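PDB 2WNH: 3-phytase from Klebsiella pneumoniae, which probably hydrolyses phytate (inositol hexakisphosphate) as a histidine acid phosphatase, releasing phosphate from the 3-position. Local coordinates for residues N253-A259 with A295-L300; P129-D134 with R262-L266; Y75-L81 with V282-L286. The protein carries 3 engineered substitutions. One frame throughout, in Å; residues are numbered along the deposited sequence.

How the contacts relate
All three contacts are largely buried, but they lie at different depths. Contacts 1 and 2 are neighbours, with centres about 11 Å apart, and both use helix 256-274: contact 1 sets its first turn against helix 291-301, and contact 2 sets the next turns against the loop 129-134. They meet where M296 SD lies 3.4 Å from R262 CB. Contact 3 is farther from the chain's centre, about 29 Å from contact 1 between centres. Their chemistry differs: a carboxylate gripped by arginine and threonine in contact 1, a helix carbonyl met by threonine and water in contact 2, and aromatic and aliphatic packing with an arginine-to-carbonyl bond in contact 3, beside sodium at a subunit interface.

Contact 1: N253-A259 with A295-L300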
loop_
_atom_site.group_PDB
_atom_site.type_symbol
_atom_site.label_atom_id
_atom_site.label_comp_id
_atom_site.label_asym_id
_atom_site.label_seq_id
_atom_site.Cartn_x
_atom_site.Cartn_y
_atom_site.Cartn_z
ATOM N N ASN B 253 -5.097 22.727 -40.097
ATOM C CA ASN B 253 -4.504 23.287 -38.875
ATOM C C ASN B 253 -3.051 23.716 -38.982
ATOM O O ASN B 253 -2.612 24.587 -38.227
ATOM C CB ASN B 253 -4.637 22.276 -37.739
ATOM C CG ASN B 253 -6.031 21.745 -37.613
ATOM O OD1 ASN B 253 -6.984 22.501 -37.610
ATOM N ND2 ASN B 253 -6.155 20.437 -37.509
ATOM N N ASP B 254 -2.295 23.098 -39.879
ATOM C CA ASP B 254 -0.871 23.378 -39.993
ATOM C C ASP B 254 -0.549 24.421 -41.080
ATOM O O ASP B 254 0.606 24.613 -41.428
ATOM C CB ASP B 254 -0.089 22.082 -40.198
ATOM C CG ASP B 254 -0.150 21.171 -38.972
ATOM O OD1 ASP B 254 -0.152 21.690 -37.824
ATOM O OD2 ASP B 254 -0.202 19.939 -39.140
ATOM N N VAL B 255 -1.588 25.049 -41.623
ATOM C CA VAL B 255 -1.435 26.197 -42.533
ATOM C C VAL B 255 -1.048 27.400 -41.657
ATOM O O VAL B 255 -1.780 27.756 -40.739
ATOM C CB VAL B 255 -2.756 26.481 -43.302
ATOM C CG1 VAL B 255 -2.661 27.794 -44.093
ATOM C CG2 VAL B 255 -3.078 25.312 -44.254
ATOM N N LEU B 256 0.091 28.019 -41.963
ATOM C CA LEU B 256 0.652 29.084 -41.123
ATOM C C LEU B 256 -0.347 30.183 -40.784
ATOM O O LEU B 256 -0.506 30.545 -39.622
ATOM C CB LEU B 256 1.899 29.686 -41.770
ATOM C CG LEU B 256 2.639 30.674 -40.863
ATOM C CD1 LEU B 256 3.058 30.008 -39.536
ATOM C CD2 LEU B 256 3.851 31.229 -41.572
ATOM N N TYR B 257 -1.017 30.733 -41.792
ATOM C CA TYR B 257 -2.023 31.761 -41.528
ATOM C C TYR B 257 -3.007 31.347 -40.427
ATOM O O TYR B 257 -3.268 32.116 -39.460
ATOM C CB TYR B 257 -2.808 32.161 -42.817
ATOM C CG TYR B 257 -4.008 33.051 -42.488
ATOM C CD1 TYR B 257 -3.837 34.404 -42.181
ATOM C CD2 TYR B 257 -5.298 32.537 -42.446
ATOM C CE1 TYR B 257 -4.909 35.200 -41.831
ATOM C CE2 TYR B 257 -6.375 33.326 -42.090
ATOM C CZ TYR B 257 -6.172 34.676 -41.802
ATOM O OH TYR B 257 -7.208 35.501 -41.439
ATOM N N THR B 258 -3.575 30.150 -40.592
ATOM C CA THR B 258 -4.614 29.656 -39.690
ATOM C C THR B 258 -4.018 29.483 -38.292
ATOM O O THR B 258 -4.637 29.874 -37.297
ATOM C CB THR B 258 -5.182 28.326 -40.188
ATOM O OG1 THR B 258 -5.811 28.524 -41.468
ATOM C CG2 THR B 258 -6.204 27.738 -39.207
ATOM N N ALA B 259 -2.819 28.908 -38.242
ATOM C CA ALA B 259 -2.153 28.663 -36.953
ATOM C C ALA B 259 -1.834 29.986 -36.250
ATOM O O ALA B 259 -1.947 30.098 -35.028
ATOM C CB ALA B 259 -0.895 27.849 -37.158
ATOM N N ALA B 295 -1.754 21.051 -32.899
ATOM C CA ALA B 295 -1.246 21.254 -34.263
ATOM C C ALA B 295 -0.908 22.720 -34.540
ATOM O O ALA B 295 0.157 23.021 -35.105
ATOM C CB ALA B 295 -2.241 20.722 -35.291
ATOM N N MET B 296 -1.788 23.628 -34.153
ATOM C CA MET B 296 -1.499 25.047 -34.405
ATOM C C MET B 296 -0.276 25.521 -33.634
ATOM O O MET B 296 0.603 26.199 -34.179
ATOM C CB MET B 296 -2.721 25.893 -34.121
ATOM C CG MET B 296 -3.807 25.678 -35.163
ATOM S SD MET B 296 -5.288 26.642 -34.845
ATOM C CE MET B 296 -5.781 26.127 -33.215
ATOM N N VAL B 297 -0.206 25.146 -32.357
ATOM C CA VAL B 297 0.955 25.485 -31.544
ATOM C C VAL B 297 2.279 24.946 -32.113
ATOM O O VAL B 297 3.260 25.702 -32.221
ATOM C CB VAL B 297 0.746 25.062 -30.081
ATOM C CG1 VAL B 297 2.032 25.298 -29.285
ATOM C CG2 VAL B 297 -0.412 25.861 -29.491
ATOM N N ARG B 298 2.340 23.662 -32.477
ATOM C CA ARG B 298 3.582 23.111 -33.009
ATOM C C ARG B 298 3.936 23.755 -34.347
ATOM O O ARG B 298 5.103 23.913 -34.659
ATOM C CB ARG B 298 3.578 21.569 -33.098
ATOM C CG ARG B 298 2.484 20.950 -33.963
ATOM C CD ARG B 298 2.927 20.643 -35.408
ATOM N NE ARG B 298 1.786 20.110 -36.164
ATOM C CZ ARG B 298 1.390 18.836 -36.106
ATOM N NH1 ARG B 298 2.051 17.984 -35.332
ATOM N NH2 ARG B 298 0.329 18.408 -36.809
ATOM N N THR B 299 2.927 24.116 -35.139
ATOM C CA THR B 299 3.216 24.860 -36.381
ATOM C C THR B 299 3.909 26.196 -36.107
ATOM O O THR B 299 4.925 26.518 -36.742
ATOM C CB THR B 299 1.958 24.973 -37.280
ATOM O OG1 THR B 299 1.709 23.679 -37.827
ATOM C CG2 THR B 299 2.171 25.963 -38.429
ATOM N N LEU B 300 3.383 26.955 -35.148
ATOM C CA LEU B 300 3.996 28.234 -34.763
ATOM C C LEU B 300 5.395 28.039 -34.193
ATOM O O LEU B 300 6.302 28.856 -34.416
ATOM C CB LEU B 300 3.085 29.012 -33.796
ATOM C CG LEU B 300 1.725 29.456 -34.356
ATOM C CD1 LEU B 300 0.956 30.133 -33.264
ATOM C CD2 LEU B 300 1.920 30.373 -35.547
#
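D254 OD1 takes two hydrogen bonds, from T299 OG1 at 2.7 Å and from R298 NE at 3.0 Å, and both donors stand well above the carboxylate plane, on the same face. The NE bond is nearly straight, with an N-H...O angle of 165°, and lies in the guanidinium plane. D254 OD2 offers its syn lone pair to R298 NH2 at 2.8 Å. R298 therefore holds the carboxylate side-on, with the two flat groups turned 53° apart. Its chain bends at chi2 (95°) to bring the guanidinium round to D254, while NH1 bonds to the carbonyl of G313. Three hydrogen bonds from two residues, R298 and T299, should fix the rotation of the carboxylate, and the arginine probably keeps it ionised.

Beside this polar patch the packing is aliphatic. A259 CB sits in the angle between T299 CG2 and M296 CB, 4.0 Å from the latter, and L300 CD1 lies 3.4 Å from A259 O. Y249 of helix 243-250 touches D254, A295 and R298. The polar grip ties the loop leading into helix 256-274 (N-cap V255) to helix 291-301; with strand 284-289 between them, these helices follow a helix-strand-helix order in the histidine acid phosphatase α/β domain.

Contact 2: P129-D134 with R262-L266; sequences PLFQTD and RGSVL
The loop 129-134 packs on a kinked turn of helix 256-274, bringing the CA atoms of L130 and L266 to 5.2 Å and those of T133 and R262 to 5.5 Å. Q132 centres an inverse gamma turn and T133 starts a 3-10 segment; the loop lies between helices 99-112 and 143-154 of the histidine phosphatase α/β domain. T133 is the main polar link: its OG1 donates to R262 O at 2.8 Å, in the carbonyl plane and on a lone pair. With chi1 at 53° OG1 is turned onto the helix carbonyl, and CG2 lies alongside V265 CG1, the two side chains running antiparallel. The same OG1 receives a weak bond from R262 NE.

The R262 chain bends at chi3, setting its guanidinium beside D134; OD2 lies over one of its faces, and the salt bridge from NH2 to OD1 is long at 3.4 Å, the planes 34° apart. At the other end L266 CD1 meets F131 CE1 at 4.0 Å. At the kink the N of L266 makes no bond to R262 O and has a weak one to G263 O instead. Besides T133, R262 O accepts from a water at 2.9 Å, which also donates to L130 O at 3.0 Å.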
loop_
_atom_site.group_PDB
_atom_site.type_symbol
_atom_site.label_atom_id
_atom_site.label_comp_id
_atom_site.label_asym_id
_atom_site.label_seq_id
_atom_site.Cartn_x
_atom_site.Cartn_y
_atom_site.Cartn_z
ATOM N N PRO B 129 -11.033 31.357 -24.222
ATOM C CA PRO B 129 -10.256 32.106 -25.228
ATOM C C PRO B 129 -8.868 31.532 -25.578
ATOM O O PRO B 129 -8.263 31.949 -26.557
ATOM C CB PRO B 129 -10.110 33.493 -24.589
ATOM C CG PRO B 129 -10.176 33.237 -23.128
ATOM C CD PRO B 129 -11.190 32.131 -22.973
ATOM N N LEU B 130 -8.376 30.564 -24.806
ATOM C CA LEU B 130 -7.155 29.863 -25.183
ATOM C C LEU B 130 -7.417 28.768 -26.212
ATOM O O LEU B 130 -6.517 28.401 -26.954
ATOM C CB LEU B 130 -6.544 29.193 -23.955
ATOM C CG LEU B 130 -5.926 30.081 -22.877
ATOM C CD1 LEU B 130 -5.613 29.200 -21.666
ATOM C CD2 LEU B 130 -4.656 30.783 -23.413
ATOM N N PHE B 131 -8.644 28.247 -26.228
ATOM C CA PHE B 131 -8.962 27.027 -26.968
ATOM C C PHE B 131 -10.005 27.177 -28.093
ATOM O O PHE B 131 -9.761 26.749 -29.215
ATOM C CB PHE B 131 -9.404 25.929 -25.989
ATOM C CG PHE B 131 -8.446 25.702 -24.838
ATOM C CD1 PHE B 131 -7.091 25.452 -25.051
ATOM C CD2 PHE B 131 -8.929 25.701 -23.527
ATOM C CE1 PHE B 131 -6.225 25.235 -23.969
ATOM C CE2 PHE B 131 -8.079 25.451 -22.453
ATOM C CZ PHE B 131 -6.734 25.239 -22.667
ATOM N N GLN B 132 -11.157 27.766 -27.772
ATOM C CA GLN B 132 -12.231 28.025 -28.746
ATOM C C GLN B 132 -11.964 29.384 -29.378
ATOM O O GLN B 132 -12.769 30.312 -29.265
ATOM C CB GLN B 132 -13.598 28.006 -28.047
ATOM C CG GLN B 132 -14.102 26.598 -27.715
ATOM C CD GLN B 132 -13.340 25.928 -26.566
ATOM O OE1 GLN B 132 -13.120 26.545 -25.526
ATOM N NE2 GLN B 132 -12.932 24.663 -26.759
ATOM N N THR B 133 -10.810 29.490 -30.026
ATOM C CA THR B 133 -10.320 30.768 -30.550
ATOM C C THR B 133 -11.145 31.287 -31.741
ATOM O O THR B 133 -11.122 32.479 -32.060
ATOM C CB THR B 133 -8.825 30.679 -30.923
ATOM O OG1 THR B 133 -8.615 29.568 -31.810
ATOM C CG2 THR B 133 -7.986 30.508 -29.673
ATOM N N ASP B 134 -11.909 30.398 -32.363
ATOM C CA ASP B 134 -12.809 30.816 -33.432
ATOM C C ASP B 134 -14.040 31.543 -32.886
ATOM O O ASP B 134 -14.883 32.027 -33.647
ATOM C CB ASP B 134 -13.172 29.629 -34.336
ATOM C CG ASP B 134 -13.809 28.464 -33.576
ATOM O OD1 ASP B 134 -13.762 28.427 -32.322
ATOM O OD2 ASP B 134 -14.364 27.567 -34.249
ATOM N N ARG B 262 -5.323 31.447 -34.961
ATOM C CA ARG B 262 -6.067 30.658 -33.992
ATOM C C ARG B 262 -5.223 30.004 -32.884
ATOM O O ARG B 262 -5.786 29.530 -31.906
ATOM C CB ARG B 262 -6.929 29.612 -34.713
ATOM C CG ARG B 262 -8.111 30.208 -35.515
ATOM C CD ARG B 262 -9.113 29.132 -35.883
ATOM N NE ARG B 262 -9.818 28.630 -34.708
ATOM C CZ ARG B 262 -10.188 27.364 -34.520
ATOM N NH1 ARG B 262 -9.909 26.435 -35.430
ATOM N NH2 ARG B 262 -10.818 27.022 -33.402
ATOM N N GLY B 263 -3.905 29.982 -33.048
ATOM C CA GLY B 263 -2.994 29.390 -32.071
ATOM C C GLY B 263 -2.031 30.332 -31.361
ATOM O O GLY B 263 -1.385 29.924 -30.393
ATOM N N SER B 264 -1.898 31.582 -31.824
ATOM C CA SER B 264 -0.936 32.501 -31.191
ATOM C C SER B 264 -1.232 32.780 -29.725
ATOM O O SER B 264 -0.311 32.895 -28.926
ATOM C CB SER B 264 -0.842 33.835 -31.946
ATOM O OG SER B 264 -0.206 33.653 -33.203
ATOM N N VAL B 265 -2.511 32.895 -29.382
ATOM C CA VAL B 265 -2.915 33.194 -28.002
ATOM C C VAL B 265 -2.451 32.082 -27.041
ATOM O O VAL B 265 -2.013 32.356 -25.918
ATOM C CB VAL B 265 -4.437 33.460 -27.927
ATOM C CG1 VAL B 265 -5.243 32.207 -28.294
ATOM C CG2 VAL B 265 -4.850 34.041 -26.583
ATOM N N LEU B 266 -2.497 30.841 -27.524
ATOM C CA LEU B 266 -2.156 29.682 -26.697
ATOM C C LEU B 266 -0.653 29.511 -26.605
ATOM O O LEU B 266 -0.105 29.283 -25.519
ATOM C CB LEU B 266 -2.815 28.412 -27.274
ATOM C CG LEU B 266 -2.559 27.073 -26.561
ATOM C CD1 LEU B 266 -2.859 27.140 -25.038
ATOM C CD2 LEU B 266 -3.394 25.965 -27.234
HETATM O O HOH W 1 -5.495 27.680 -29.728
#

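Contact 3: Y75-L81 with V282-L286. With NA (sodium ion), chain G; NA (sodium ion), chain C.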
loop_
_atom_site.group_PDB
_atom_site.type_symbol
_atom_site.label_atom_id
_atom_site.label_comp_id
_atom_site.label_asym_id
_atom_site.label_seq_id
_atom_site.Cartn_x
_atom_site.Cartn_y
_atom_site.Cartn_z
ATOM N N TYR B 75 7.842 13.119 -11.890
ATOM C CA TYR B 75 8.055 14.441 -11.323
ATOM C C TYR B 75 8.307 14.471 -9.805
ATOM O O TYR B 75 8.946 15.405 -9.310
ATOM C CB TYR B 75 6.959 15.417 -11.774
ATOM C CG TYR B 75 7.028 15.787 -13.251
ATOM C CD1 TYR B 75 8.271 16.036 -13.898
ATOM C CD2 TYR B 75 5.853 15.920 -14.012
ATOM C CE1 TYR B 75 8.323 16.401 -15.282
ATOM C CE2 TYR B 75 5.905 16.269 -15.381
ATOM C CZ TYR B 75 7.150 16.495 -16.006
ATOM O OH TYR B 75 7.196 16.874 -17.339
ATOM N N ARG B 76 7.852 13.452 -9.072
ATOM C CA ARG B 76 8.260 13.323 -7.654
ATOM C C ARG B 76 9.720 12.863 -7.589
ATOM O O ARG B 76 10.494 13.348 -6.735
ATOM C CB ARG B 76 7.328 12.366 -6.894
ATOM C CG ARG B 76 5.988 12.988 -6.560
ATOM C CD ARG B 76 5.114 12.065 -5.697
ATOM N NE ARG B 76 4.445 11.068 -6.508
ATOM C CZ ARG B 76 3.302 11.275 -7.179
ATOM N NH1 ARG B 76 2.663 12.447 -7.129
ATOM N NH2 ARG B 76 2.809 10.281 -7.900
ATOM N N GLN B 77 10.092 11.918 -8.453
ATOM C CA GLN B 77 11.468 11.381 -8.524
ATOM C C GLN B 77 12.461 12.522 -8.766
ATOM O O GLN B 77 13.505 12.598 -8.117
ATOM C CB GLN B 77 11.573 10.266 -9.597
ATOM C CG GLN B 77 12.980 9.969 -10.179
ATOM C CD GLN B 77 13.901 9.199 -9.241
ATOM O OE1 GLN B 77 13.449 8.629 -8.250
ATOM N NE2 GLN B 77 15.201 9.173 -9.561
ATOM N N LEU B 78 12.119 13.426 -9.682
ATOM C CA LEU B 78 12.988 14.567 -10.021
ATOM C C LEU B 78 12.947 15.689 -8.986
ATOM O O LEU B 78 13.665 16.696 -9.121
ATOM C CB LEU B 78 12.580 15.144 -11.381
ATOM C CG LEU B 78 12.912 14.284 -12.597
ATOM C CD1 LEU B 78 12.375 14.989 -13.863
ATOM C CD2 LEU B 78 14.407 14.055 -12.722
ATOM N N GLY B 79 12.101 15.552 -7.972
ATOM C CA GLY B 79 12.031 16.538 -6.907
ATOM C C GLY B 79 11.228 17.793 -7.186
ATOM O O GLY B 79 11.257 18.720 -6.396
ATOM N N LEU B 80 10.518 17.841 -8.314
ATOM C CA LEU B 80 9.646 18.965 -8.616
ATOM C C LEU B 80 8.416 18.991 -7.686
ATOM O O LEU B 80 8.004 20.051 -7.180
ATOM C CB LEU B 80 9.171 18.874 -10.072
ATOM C CG LEU B 80 8.244 20.014 -10.511
ATOM C CD1 LEU B 80 9.006 21.351 -10.708
ATOM C CD2 LEU B 80 7.526 19.619 -11.780
ATOM N N LEU B 81 7.841 17.809 -7.488
ATOM C CA LEU B 81 6.647 17.648 -6.658
ATOM C C LEU B 81 6.988 17.005 -5.339
ATOM O O LEU B 81 7.945 16.224 -5.239
ATOM C CB LEU B 81 5.619 16.737 -7.349
ATOM C CG LEU B 81 5.145 17.278 -8.708
ATOM C CD1 LEU B 81 4.301 16.225 -9.457
ATOM C CD2 LEU B 81 4.441 18.620 -8.572
ATOM N N VAL B 282 2.907 28.020 -9.940
ATOM C CA VAL B 282 2.738 26.577 -9.735
ATOM C C VAL B 282 3.930 25.796 -10.317
ATOM O O VAL B 282 4.639 26.301 -11.180
ATOM C CB VAL B 282 1.404 26.047 -10.359
ATOM C CG1 VAL B 282 0.188 26.611 -9.604
ATOM C CG2 VAL B 282 1.344 26.347 -11.855
ATOM N N ARG B 283 4.148 24.569 -9.849
ATOM C CA ARG B 283 5.222 23.724 -10.401
ATOM C C ARG B 283 4.880 23.144 -11.773
ATOM O O ARG B 283 5.767 22.885 -12.575
ATOM C CB ARG B 283 5.547 22.570 -9.443
ATOM C CG ARG B 283 6.086 23.032 -8.067
ATOM C CD ARG B 283 7.445 23.734 -8.212
ATOM N NE ARG B 283 7.935 24.377 -6.974
ATOM C CZ ARG B 283 8.770 23.826 -6.083
ATOM N NH1 ARG B 283 9.224 22.576 -6.216
ATOM N NH2 ARG B 283 9.155 24.548 -5.033
ATOM N N TRP B 284 3.584 22.915 -12.000
ATOM C CA TRP B 284 3.076 22.243 -13.206
ATOM C C TRP B 284 1.783 22.922 -13.661
ATOM O O TRP B 284 0.794 22.939 -12.921
ATOM C CB TRP B 284 2.888 20.754 -12.853
ATOM C CG TRP B 284 2.421 19.811 -13.892
ATOM C CD1 TRP B 284 2.256 20.024 -15.245
ATOM C CD2 TRP B 284 2.056 18.449 -13.644
ATOM N NE1 TRP B 284 1.784 18.853 -15.844
ATOM C CE2 TRP B 284 1.656 17.883 -14.876
ATOM C CE3 TRP B 284 2.038 17.651 -12.485
ATOM C CZ2 TRP B 284 1.238 16.538 -14.990
ATOM C CZ3 TRP B 284 1.622 16.308 -12.594
ATOM C CH2 TRP B 284 1.211 15.776 -13.842
ATOM N N LEU B 285 1.813 23.509 -14.873
ATOM C CA LEU B 285 0.622 24.087 -15.498
ATOM C C LEU B 285 0.206 23.060 -16.519
ATOM O O LEU B 285 0.993 22.688 -17.386
ATOM C CB LEU B 285 0.955 25.405 -16.206
ATOM C CG LEU B 285 -0.195 26.115 -16.945
ATOM C CD1 LEU B 285 -1.303 26.511 -15.965
ATOM C CD2 LEU B 285 0.368 27.367 -17.702
ATOM N N LEU B 286 -1.019 22.584 -16.373
ATOM C CA LEU B 286 -1.531 21.524 -17.232
ATOM C C LEU B 286 -2.788 22.045 -17.941
ATOM O O LEU B 286 -3.795 22.398 -17.297
ATOM C CB LEU B 286 -1.823 20.262 -16.397
ATOM C CG LEU B 286 -2.573 19.138 -17.115
ATOM C CD1 LEU B 286 -1.760 18.664 -18.325
ATOM C CD2 LEU B 286 -2.852 17.937 -16.185
HETATM NA NA NA G . 10.977 13.224 -4.244
HETATM NA NA NA C . 11.325 12.814 -4.575
#
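A Schellman motif closes helix 58-77: G79 takes a positive phi (81°), and L80 and L81 then lie against the start of strand 284-289. Y75 presents its ring edge to the face of the W284 six-membered ring, a T-shaped pair with centroids 5.6 Å apart and planes at 68°. Y75 OH bonds to E324 at the tip of its ring, and W284 NE1, on the five-membered ring, bonds to E21, which should limit rotation of both side chains.

L81 CD1 reaches W284 CE3 at 4.0 Å. L80 and R283 lie alongside each other, pointing opposite ways, with L80 CD1 3.8 Å from R283 CD. A bend at chi2 (-65°) folds the arginine back along L80, and R283 NH1 gives L80 O a bent hydrogen bond of 3.0 Å, the donor tilted out of the carbonyl plane and the oxygen out of the guanidinium plane. R283 NH2 bonds to P10 O of the second subunit. R76 O binds sodium together with R76 O of that subunit; the two ion positions nearly coincide and probably represent one site. The aromatic and leucine packing is that of a helix C-terminus laid over the central β-sheet of an α/β fold, here right beside a subunit interface.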